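Local coordinates for protein agarase (Pseudoalteromonas fuliginea, PDB 6XJ9) that probably hydrolyses the glycosidic linkages of agarose, the galactan of red algal cell walls, as an agarase of glycoside hydrolase family 50, at residues 596-604 / 614-622; 622-631 / 653-661. One frame throughout, in Å; residues are numbered along the deposited sequence.

Interaction 1: 596-604 / 614-622; sequences DKYFSVVNA and MYLGARFPD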
loop_
_atom_site.group_PDB
_atom_site.type_symbol
_atom_site.label_atom_id
_atom_site.label_comp_id
_atom_site.label_asym_id
_atom_site.label_seq_id
_atom_site.Cartn_x
_atom_site.Cartn_y
_atom_site.Cartn_z
ATOM N N ASP A 596 5.935 19.121 -41.755
ATOM C CA ASP A 596 7.258 19.719 -41.853
ATOM C C ASP A 596 7.186 21.241 -41.701
ATOM O O ASP A 596 8.025 21.846 -41.027
ATOM C CB ASP A 596 7.952 19.311 -43.152
ATOM C CG ASP A 596 9.251 20.060 -43.340
ATOM O OD1 ASP A 596 10.275 19.593 -42.825
ATOM O OD2 ASP A 596 9.210 21.116 -43.971
ATOM N N LYS A 597 6.189 21.856 -42.347
ATOM C CA LYS A 597 6.004 23.297 -42.283
ATOM C C LYS A 597 5.528 23.681 -40.883
ATOM O O LYS A 597 5.985 24.680 -40.323
ATOM C CB LYS A 597 5.090 23.775 -43.418
ATOM C CG LYS A 597 4.783 25.272 -43.458
ATOM C CD LYS A 597 5.970 26.150 -43.829
ATOM C CE LYS A 597 5.597 27.606 -44.065
ATOM N NZ LYS A 597 6.803 28.471 -44.140
ATOM N N TYR A 598 4.639 22.869 -40.298
ATOM C CA TYR A 598 4.227 23.136 -38.925
ATOM C C TYR A 598 5.450 23.254 -38.026
ATOM O O TYR A 598 5.606 24.251 -37.313
ATOM C CB TYR A 598 3.280 22.083 -38.333
ATOM C CG TYR A 598 3.038 22.280 -36.852
ATOM C CD1 TYR A 598 2.182 23.276 -36.405
ATOM C CD2 TYR A 598 3.666 21.504 -35.890
ATOM C CE1 TYR A 598 1.948 23.492 -35.058
ATOM C CE2 TYR A 598 3.437 21.704 -34.532
ATOM C CZ TYR A 598 2.571 22.699 -34.116
ATOM O OH TYR A 598 2.331 22.939 -32.787
ATOM N N PHE A 599 6.284 22.204 -38.030
ATOM C CA PHE A 599 7.404 22.137 -37.104
ATOM C C PHE A 599 8.482 23.159 -37.447
ATOM O O PHE A 599 9.170 23.638 -36.553
ATOM C CB PHE A 599 7.919 20.702 -36.961
ATOM C CG PHE A 599 6.979 19.856 -36.142
ATOM C CD1 PHE A 599 6.925 20.004 -34.761
ATOM C CD2 PHE A 599 6.118 18.945 -36.748
ATOM C CE1 PHE A 599 6.037 19.256 -34.000
ATOM C CE2 PHE A 599 5.240 18.191 -35.982
ATOM C CZ PHE A 599 5.192 18.355 -34.613
ATOM N N SER A 600 8.621 23.471 -38.741
ATOM C CA SER A 600 9.605 24.439 -39.189
ATOM C C SER A 600 9.255 25.819 -38.639
ATOM O O SER A 600 10.138 26.540 -38.181
ATOM C CB SER A 600 9.668 24.448 -40.694
ATOM O OG SER A 600 10.593 25.423 -41.131
ATOM N N VAL A 601 7.957 26.166 -38.702
ATOM C CA VAL A 601 7.483 27.451 -38.222
ATOM C C VAL A 601 7.705 27.525 -36.712
ATOM O O VAL A 601 8.243 28.513 -36.204
ATOM C CB VAL A 601 6.016 27.714 -38.631
ATOM C CG1 VAL A 601 5.403 28.849 -37.844
ATOM C CG2 VAL A 601 5.904 28.002 -40.126
ATOM N N VAL A 602 7.330 26.468 -35.986
ATOM C CA VAL A 602 7.425 26.571 -34.539
ATOM C C VAL A 602 8.899 26.622 -34.144
ATOM O O VAL A 602 9.315 27.442 -33.325
ATOM C CB VAL A 602 6.632 25.472 -33.810
ATOM C CG1 VAL A 602 6.835 25.570 -32.304
ATOM C CG2 VAL A 602 5.144 25.544 -34.154
ATOM N N ASN A 603 9.696 25.778 -34.795
ATOM C CA ASN A 603 11.128 25.737 -34.547
ATOM C C ASN A 603 11.781 27.100 -34.802
ATOM O O ASN A 603 12.668 27.511 -34.048
ATOM C CB ASN A 603 11.792 24.636 -35.379
ATOM C CG ASN A 603 13.279 24.587 -35.130
ATOM O OD1 ASN A 603 13.698 24.266 -34.025
ATOM N ND2 ASN A 603 14.064 24.976 -36.121
ATOM N N ALA A 604 11.384 27.786 -35.887
ATOM C CA ALA A 604 11.974 29.090 -36.169
ATOM C C ALA A 604 11.532 30.117 -35.127
ATOM O O ALA A 604 12.297 31.019 -34.795
ATOM C CB ALA A 604 11.647 29.565 -37.565
ATOM N N MET A 614 15.385 24.162 -25.066
ATOM C CA MET A 614 14.972 23.048 -25.906
ATOM C C MET A 614 13.517 23.223 -26.323
ATOM O O MET A 614 12.685 23.653 -25.527
ATOM C CB MET A 614 15.111 21.718 -25.163
ATOM C CG MET A 614 16.556 21.307 -24.967
ATOM S SD MET A 614 16.638 19.649 -24.275
ATOM C CE MET A 614 15.957 19.908 -22.638
ATOM N N TYR A 615 13.239 22.852 -27.577
ATOM C CA TYR A 615 11.895 22.775 -28.120
ATOM C C TYR A 615 11.464 21.312 -28.085
ATOM O O TYR A 615 12.137 20.462 -28.663
ATOM C CB TYR A 615 11.889 23.369 -29.532
ATOM C CG TYR A 615 10.639 23.111 -30.334
ATOM C CD1 TYR A 615 9.390 23.126 -29.737
ATOM C CD2 TYR A 615 10.714 22.894 -31.705
ATOM C CE1 TYR A 615 8.238 22.913 -30.473
ATOM C CE2 TYR A 615 9.574 22.679 -32.457
ATOM C CZ TYR A 615 8.336 22.687 -31.839
ATOM O OH TYR A 615 7.207 22.462 -32.571
ATOM N N LEU A 616 10.350 21.038 -27.396
ATOM C CA LEU A 616 9.988 19.694 -26.973
ATOM C C LEU A 616 8.815 19.157 -27.783
ATOM O O LEU A 616 8.204 18.159 -27.388
ATOM C CB LEU A 616 9.608 19.730 -25.489
ATOM C CG LEU A 616 10.683 20.281 -24.558
ATOM C CD1 LEU A 616 10.102 20.466 -23.162
ATOM C CD2 LEU A 616 11.889 19.342 -24.521
ATOM N N GLY A 617 8.496 19.819 -28.902
ATOM C CA GLY A 617 7.467 19.297 -29.790
ATOM C C GLY A 617 6.056 19.607 -29.307
ATOM O O GLY A 617 5.845 20.601 -28.615
ATOM N N ALA A 618 5.100 18.736 -29.678
ATOM C CA ALA A 618 3.683 19.075 -29.652
ATOM C C ALA A 618 2.829 17.981 -29.008
ATOM O O ALA A 618 1.610 18.002 -29.151
ATOM C CB ALA A 618 3.207 19.384 -31.055
ATOM N N ARG A 619 3.470 17.045 -28.311
ATOM C CA ARG A 619 2.829 16.099 -27.408
ATOM C C ARG A 619 1.819 15.241 -28.177
ATOM O O ARG A 619 0.599 15.390 -28.020
ATOM C CB ARG A 619 2.192 16.830 -26.215
ATOM C CG ARG A 619 3.126 17.753 -25.444
ATOM C CD ARG A 619 2.362 18.792 -24.630
ATOM N NE ARG A 619 1.651 18.202 -23.503
ATOM C CZ ARG A 619 2.239 17.733 -22.411
ATOM N NH1 ARG A 619 3.567 17.772 -22.293
ATOM N NH2 ARG A 619 1.493 17.234 -21.440
ATOM N N PHE A 620 2.332 14.361 -29.041
ATOM C CA PHE A 620 1.434 13.553 -29.859
ATOM C C PHE A 620 0.800 12.476 -28.986
ATOM O O PHE A 620 1.502 11.846 -28.205
ATOM C CB PHE A 620 2.195 12.817 -30.964
ATOM C CG PHE A 620 3.132 13.634 -31.816
ATOM C CD1 PHE A 620 2.660 14.676 -32.601
ATOM C CD2 PHE A 620 4.481 13.295 -31.897
ATOM C CE1 PHE A 620 3.529 15.386 -33.423
ATOM C CE2 PHE A 620 5.349 14.005 -32.721
ATOM C CZ PHE A 620 4.873 15.056 -33.476
ATOM N N PRO A 621 -0.520 12.190 -29.095
ATOM C CA PRO A 621 -1.097 11.059 -28.369
ATOM C C PRO A 621 -0.669 9.765 -29.060
ATOM O O PRO A 621 -0.526 9.726 -30.285
ATOM C CB PRO A 621 -2.606 11.331 -28.487
ATOM C CG PRO A 621 -2.740 12.008 -29.828
ATOM C CD PRO A 621 -1.523 12.908 -29.904
ATOM N N ASP A 622 -0.425 8.723 -28.254
ATOM C CA ASP A 622 0.048 7.437 -28.738
ATOM C C ASP A 622 -1.000 6.823 -29.672
ATOM O O ASP A 622 -0.670 5.996 -30.518
ATOM C CB ASP A 622 0.461 6.528 -27.571
ATOM C CG ASP A 622 -0.682 6.176 -26.629
ATOM O OD1 ASP A 622 -1.763 6.792 -26.755
ATOM O OD2 ASP A 622 -0.495 5.255 -25.782
HETATM O O HOH W 1 4.890 22.382 -31.391
#
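The hydroxyl end of Tyr615 lodges between Phe599 and Val602 on helix 584-609. Tyr615 OH lies 3.1 Å from Val602 CG1 and 3.3 Å from Phe599 CD1. It meets the Phe599 ring at its edge, and the Tyr615 side chain crosses both residues at about a right angle. Tyr615 CG is anti to the backbone N (chi1 168°), and this places the phenol OH against Phe599 and Val602. Phe599 also meets Phe620 rim to rim, CZ to CZ at 3.5 Å, with the planes 76° apart. The methyl of Ala618 packs against the rings of Tyr598 and Phe599, with CB 4.1 Å from Phe599 CE1.

One water joins the polar atoms. It donates to Tyr598 OH at 3.0 Å and hydrogen-bonds to Tyr615 OH at 2.6 Å, while its bond to Gly617 O is weak. Tyr598 OH is also hydrogen-bonded to Asp507 OD1, which helps fix this phenol. Tyr598 CD2 in turn sits over the centre of one face of Phe599.

Helix 584-609 thus packs on the chain from 614 to 621, consistent with the (beta/alpha)8 barrel expected of family GH50. The short, weakly bonded strand 614-615 runs beside strand 501-506, whose Ile506 touches Val602. Helix 627-634 packs on Phe599 and Phe620.

Interaction 2: 622-631 / 653-661; sequences DWGMPIEVVK and KWAFLSQFD
Lys653 makes the single hydrogen bond between the segments, from NZ to Asp622 O at 2.8 Å. The C=O...N angle is 141°, and the ammonium is tilted 35° from the carbonyl plane. The Lys653 chain, bent at chi2 (62°), also brings NZ against Met625 CE, tip to tip. The carboxylate of Asp622 forms a salt bridge with Lys646.

Met625 makes the sulfur and CH-pi contacts. Its CE lies over a face of the Trp654 six-membered ring, 4.3 Å from the centroid. SD approaches both Trp654 and Phe656 obliquely, as Met-aromatic contacts. The chain is extended beyond CG, which carries the thioether across to the two rings.

The rest is apolar packing. Val630 CG1 meets the edge of Phe656 in its plane and lies 3.5 Å from Phe660 CE2. Ile627 CD1 is 3.7 Å from Phe656 CD1 and also reaches the edge of Phe660. Lys631 CA lies 3.5 Å from Phe660 CE1.

The contact joins the loop and helix after strand 620-621 to helix 651-654 and the 3-10 segment 655-659, which follow strand 640-643. Phe642 of that strand touches Met625, Val630 and Leu657, and meets Trp654 edge-to-face. Helix 584-609 packs against Pro626, Glu628 and Val629.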
loop_
_atom_site.group_PDB
_atom_site.type_symbol
_atom_site.label_atom_id
_atom_site.label_comp_id
_atom_site.label_asym_id
_atom_site.label_seq_id
_atom_site.Cartn_x
_atom_site.Cartn_y
_atom_site.Cartn_z
ATOM N N ASP A 622 -0.425 8.723 -28.254
ATOM C CA ASP A 622 0.048 7.437 -28.738
ATOM C C ASP A 622 -1.000 6.823 -29.672
ATOM O O ASP A 622 -0.670 5.996 -30.518
ATOM C CB ASP A 622 0.461 6.528 -27.571
ATOM C CG ASP A 622 -0.682 6.176 -26.629
ATOM O OD1 ASP A 622 -1.763 6.792 -26.755
ATOM O OD2 ASP A 622 -0.495 5.255 -25.782
ATOM N N TRP A 623 -2.261 7.240 -29.517
ATOM C CA TRP A 623 -3.324 6.770 -30.392
ATOM C C TRP A 623 -3.388 7.576 -31.689
ATOM O O TRP A 623 -4.081 7.174 -32.616
ATOM C CB TRP A 623 -4.684 6.738 -29.673
ATOM C CG TRP A 623 -5.082 8.013 -28.986
ATOM C CD1 TRP A 623 -5.077 8.238 -27.641
ATOM C CD2 TRP A 623 -5.592 9.221 -29.584
ATOM N NE1 TRP A 623 -5.529 9.503 -27.365
ATOM C CE2 TRP A 623 -5.847 10.133 -28.536
ATOM C CE3 TRP A 623 -5.841 9.638 -30.898
ATOM C CZ2 TRP A 623 -6.328 11.423 -28.759
ATOM C CZ3 TRP A 623 -6.298 10.919 -31.119
ATOM C CH2 TRP A 623 -6.543 11.798 -30.066
ATOM N N GLY A 624 -2.698 8.721 -31.762
ATOM C CA GLY A 624 -2.825 9.568 -32.944
ATOM C C GLY A 624 -1.505 10.220 -33.352
ATOM O O GLY A 624 -1.390 11.448 -33.379
ATOM N N MET A 625 -0.527 9.383 -33.702
ATOM C CA MET A 625 0.804 9.857 -34.043
ATOM C C MET A 625 1.223 9.299 -35.409
ATOM O O MET A 625 2.018 8.371 -35.480
ATOM C CB MET A 625 1.814 9.435 -32.966
ATOM C CG MET A 625 1.711 7.983 -32.514
ATOM S SD MET A 625 2.986 7.645 -31.251
ATOM C CE MET A 625 2.790 5.890 -30.946
ATOM N N PRO A 626 0.720 9.844 -36.544
ATOM C CA PRO A 626 1.141 9.360 -37.861
ATOM C C PRO A 626 2.665 9.415 -37.947
ATOM O O PRO A 626 3.277 10.403 -37.525
ATOM C CB PRO A 626 0.544 10.376 -38.842
ATOM C CG PRO A 626 -0.633 10.983 -38.089
ATOM C CD PRO A 626 -0.217 10.979 -36.625
ATOM N N ILE A 627 3.271 8.348 -38.489
ATOM C CA ILE A 627 4.721 8.279 -38.658
ATOM C C ILE A 627 5.238 9.485 -39.449
ATOM O O ILE A 627 6.330 9.965 -39.175
ATOM C CB ILE A 627 5.194 6.931 -39.255
ATOM C CG1 ILE A 627 6.706 6.718 -39.088
ATOM C CG2 ILE A 627 4.786 6.797 -40.720
ATOM C CD1 ILE A 627 7.160 6.504 -37.646
ATOM N N GLU A 628 4.454 9.997 -40.408
ATOM C CA GLU A 628 4.907 11.101 -41.246
ATOM C C GLU A 628 5.112 12.359 -40.404
ATOM O O GLU A 628 6.000 13.176 -40.670
ATOM C CB GLU A 628 3.891 11.394 -42.351
ATOM C CG GLU A 628 3.832 10.318 -43.422
ATOM C CD GLU A 628 2.800 9.221 -43.225
ATOM O OE1 GLU A 628 2.289 9.069 -42.093
ATOM O OE2 GLU A 628 2.499 8.515 -44.222
ATOM N N VAL A 629 4.256 12.507 -39.394
ATOM C CA VAL A 629 4.241 13.689 -38.551
ATOM C C VAL A 629 5.394 13.568 -37.559
ATOM O O VAL A 629 6.099 14.547 -37.308
ATOM C CB VAL A 629 2.865 13.855 -37.871
ATOM C CG1 VAL A 629 2.841 15.028 -36.897
ATOM C CG2 VAL A 629 1.753 13.996 -38.907
ATOM N N VAL A 630 5.609 12.354 -37.029
ATOM C CA VAL A 630 6.699 12.135 -36.090
ATOM C C VAL A 630 8.033 12.387 -36.801
ATOM O O VAL A 630 8.934 13.028 -36.256
ATOM C CB VAL A 630 6.685 10.725 -35.465
ATOM C CG1 VAL A 630 7.891 10.536 -34.552
ATOM C CG2 VAL A 630 5.413 10.434 -34.703
ATOM N N LYS A 631 8.137 11.853 -38.021
ATOM C CA LYS A 631 9.317 11.999 -38.858
ATOM C C LYS A 631 9.584 13.479 -39.121
ATOM O O LYS A 631 10.713 13.929 -38.989
ATOM C CB LYS A 631 9.198 11.159 -40.138
ATOM C CG LYS A 631 10.391 11.248 -41.083
ATOM C CD LYS A 631 10.170 10.532 -42.414
ATOM C CE LYS A 631 11.205 10.930 -43.445
ATOM N NZ LYS A 631 11.048 10.159 -44.700
ATOM N N LYS A 653 5.544 -0.975 -29.235
ATOM C CA LYS A 653 4.866 0.274 -29.562
ATOM C C LYS A 653 5.866 1.382 -29.920
ATOM O O LYS A 653 5.537 2.265 -30.711
ATOM C CB LYS A 653 3.944 0.684 -28.407
ATOM C CG LYS A 653 3.149 1.979 -28.587
ATOM C CD LYS A 653 2.160 1.987 -29.747
ATOM C CE LYS A 653 0.959 2.885 -29.502
ATOM N NZ LYS A 653 0.353 3.385 -30.759
ATOM N N TRP A 654 7.079 1.330 -29.357
ATOM C CA TRP A 654 7.984 2.472 -29.383
ATOM C C TRP A 654 9.273 2.213 -30.162
ATOM O O TRP A 654 10.151 3.081 -30.190
ATOM C CB TRP A 654 8.263 2.967 -27.955
ATOM C CG TRP A 654 6.986 3.401 -27.306
ATOM C CD1 TRP A 654 6.222 2.692 -26.424
ATOM C CD2 TRP A 654 6.285 4.634 -27.546
ATOM N NE1 TRP A 654 5.108 3.405 -26.074
ATOM C CE2 TRP A 654 5.122 4.606 -26.744
ATOM C CE3 TRP A 654 6.536 5.765 -28.339
ATOM C CZ2 TRP A 654 4.212 5.661 -26.724
ATOM C CZ3 TRP A 654 5.639 6.811 -28.312
ATOM C CH2 TRP A 654 4.495 6.756 -27.510
ATOM N N ALA A 655 9.361 1.049 -30.826
ATOM C CA ALA A 655 10.546 0.638 -31.562
ATOM C C ALA A 655 10.813 1.598 -32.714
ATOM O O ALA A 655 11.960 1.765 -33.125
ATOM C CB ALA A 655 10.387 -0.777 -32.068
ATOM N N PHE A 656 9.746 2.225 -33.212
ATOM C CA PHE A 656 9.809 3.124 -34.355
ATOM C C PHE A 656 10.783 4.269 -34.084
ATOM O O PHE A 656 11.244 4.889 -35.028
ATOM C CB PHE A 656 8.414 3.639 -34.735
ATOM C CG PHE A 656 7.855 4.675 -33.789
ATOM C CD1 PHE A 656 8.003 6.034 -34.043
ATOM C CD2 PHE A 656 7.213 4.292 -32.623
ATOM C CE1 PHE A 656 7.522 6.991 -33.162
ATOM C CE2 PHE A 656 6.714 5.249 -31.745
ATOM C CZ PHE A 656 6.875 6.598 -32.009
ATOM N N LEU A 657 11.105 4.537 -32.807
ATOM C CA LEU A 657 11.941 5.675 -32.442
ATOM C C LEU A 657 13.378 5.493 -32.940
ATOM O O LEU A 657 14.120 6.465 -33.095
ATOM C CB LEU A 657 11.917 5.858 -30.919
ATOM C CG LEU A 657 10.651 6.503 -30.352
ATOM C CD1 LEU A 657 10.736 6.605 -28.832
ATOM C CD2 LEU A 657 10.406 7.884 -30.964
ATOM N N SER A 658 13.764 4.238 -33.197
ATOM C CA SER A 658 15.087 3.936 -33.713
ATOM C C SER A 658 15.279 4.526 -35.115
ATOM O O SER A 658 16.396 4.663 -35.586
ATOM C CB SER A 658 15.326 2.448 -33.675
ATOM O OG SER A 658 14.387 1.775 -34.502
ATOM N N GLN A 659 14.185 4.928 -35.765
ATOM C CA GLN A 659 14.223 5.580 -37.069
ATOM C C GLN A 659 14.926 6.941 -36.985
ATOM O O GLN A 659 15.539 7.362 -37.964
ATOM C CB GLN A 659 12.793 5.746 -37.583
ATOM C CG GLN A 659 12.657 5.903 -39.094
ATOM C CD GLN A 659 11.203 5.862 -39.511
ATOM O OE1 GLN A 659 10.390 5.122 -38.956
ATOM N NE2 GLN A 659 10.856 6.674 -40.491
ATOM N N PHE A 660 14.845 7.623 -35.830
ATOM C CA PHE A 660 15.227 9.030 -35.759
ATOM C C PHE A 660 16.416 9.277 -34.842
ATOM O O PHE A 660 17.038 10.326 -34.937
ATOM C CB PHE A 660 14.067 9.882 -35.238
ATOM C CG PHE A 660 12.771 9.538 -35.911
ATOM C CD1 PHE A 660 12.615 9.735 -37.279
ATOM C CD2 PHE A 660 11.747 8.944 -35.196
ATOM C CE1 PHE A 660 11.435 9.379 -37.914
ATOM C CE2 PHE A 660 10.562 8.599 -35.833
ATOM C CZ PHE A 660 10.409 8.821 -37.186
ATOM N N ASP A 661 16.673 8.346 -33.917
ATOM C CA ASP A 661 17.684 8.513 -32.884
ATOM C C ASP A 661 17.555 9.895 -32.238
ATOM O O ASP A 661 18.538 10.617 -32.068
ATOM C CB ASP A 661 19.085 8.204 -33.428
ATOM C CG ASP A 661 20.129 7.954 -32.351
ATOM O OD1 ASP A 661 19.762 7.502 -31.224
ATOM O OD2 ASP A 661 21.301 8.232 -32.632
#

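In the fold
Interactions 1 and 2 follow one another along the chain and share Asp622. Their centres lie about 13 Å apart. Phe620 is the main bridge: its CE1 packs on Val629 CG1 at 3.6 Å, and its CB lies 3.9 Å from Met625 CB. Phe599 CE2 also comes within 4.0 Å of Val629 O. Helix 627-634 is thus packed between helix 584-609 and the 653-661 segment. Strand 620-621 continues into the loop before that helix and lies beside strand 640-643. Interaction 1 is a buried contact, whereas interaction 2 is only partly buried. Both are structural packing within the chain, and no other protein chain of the assembly touches either.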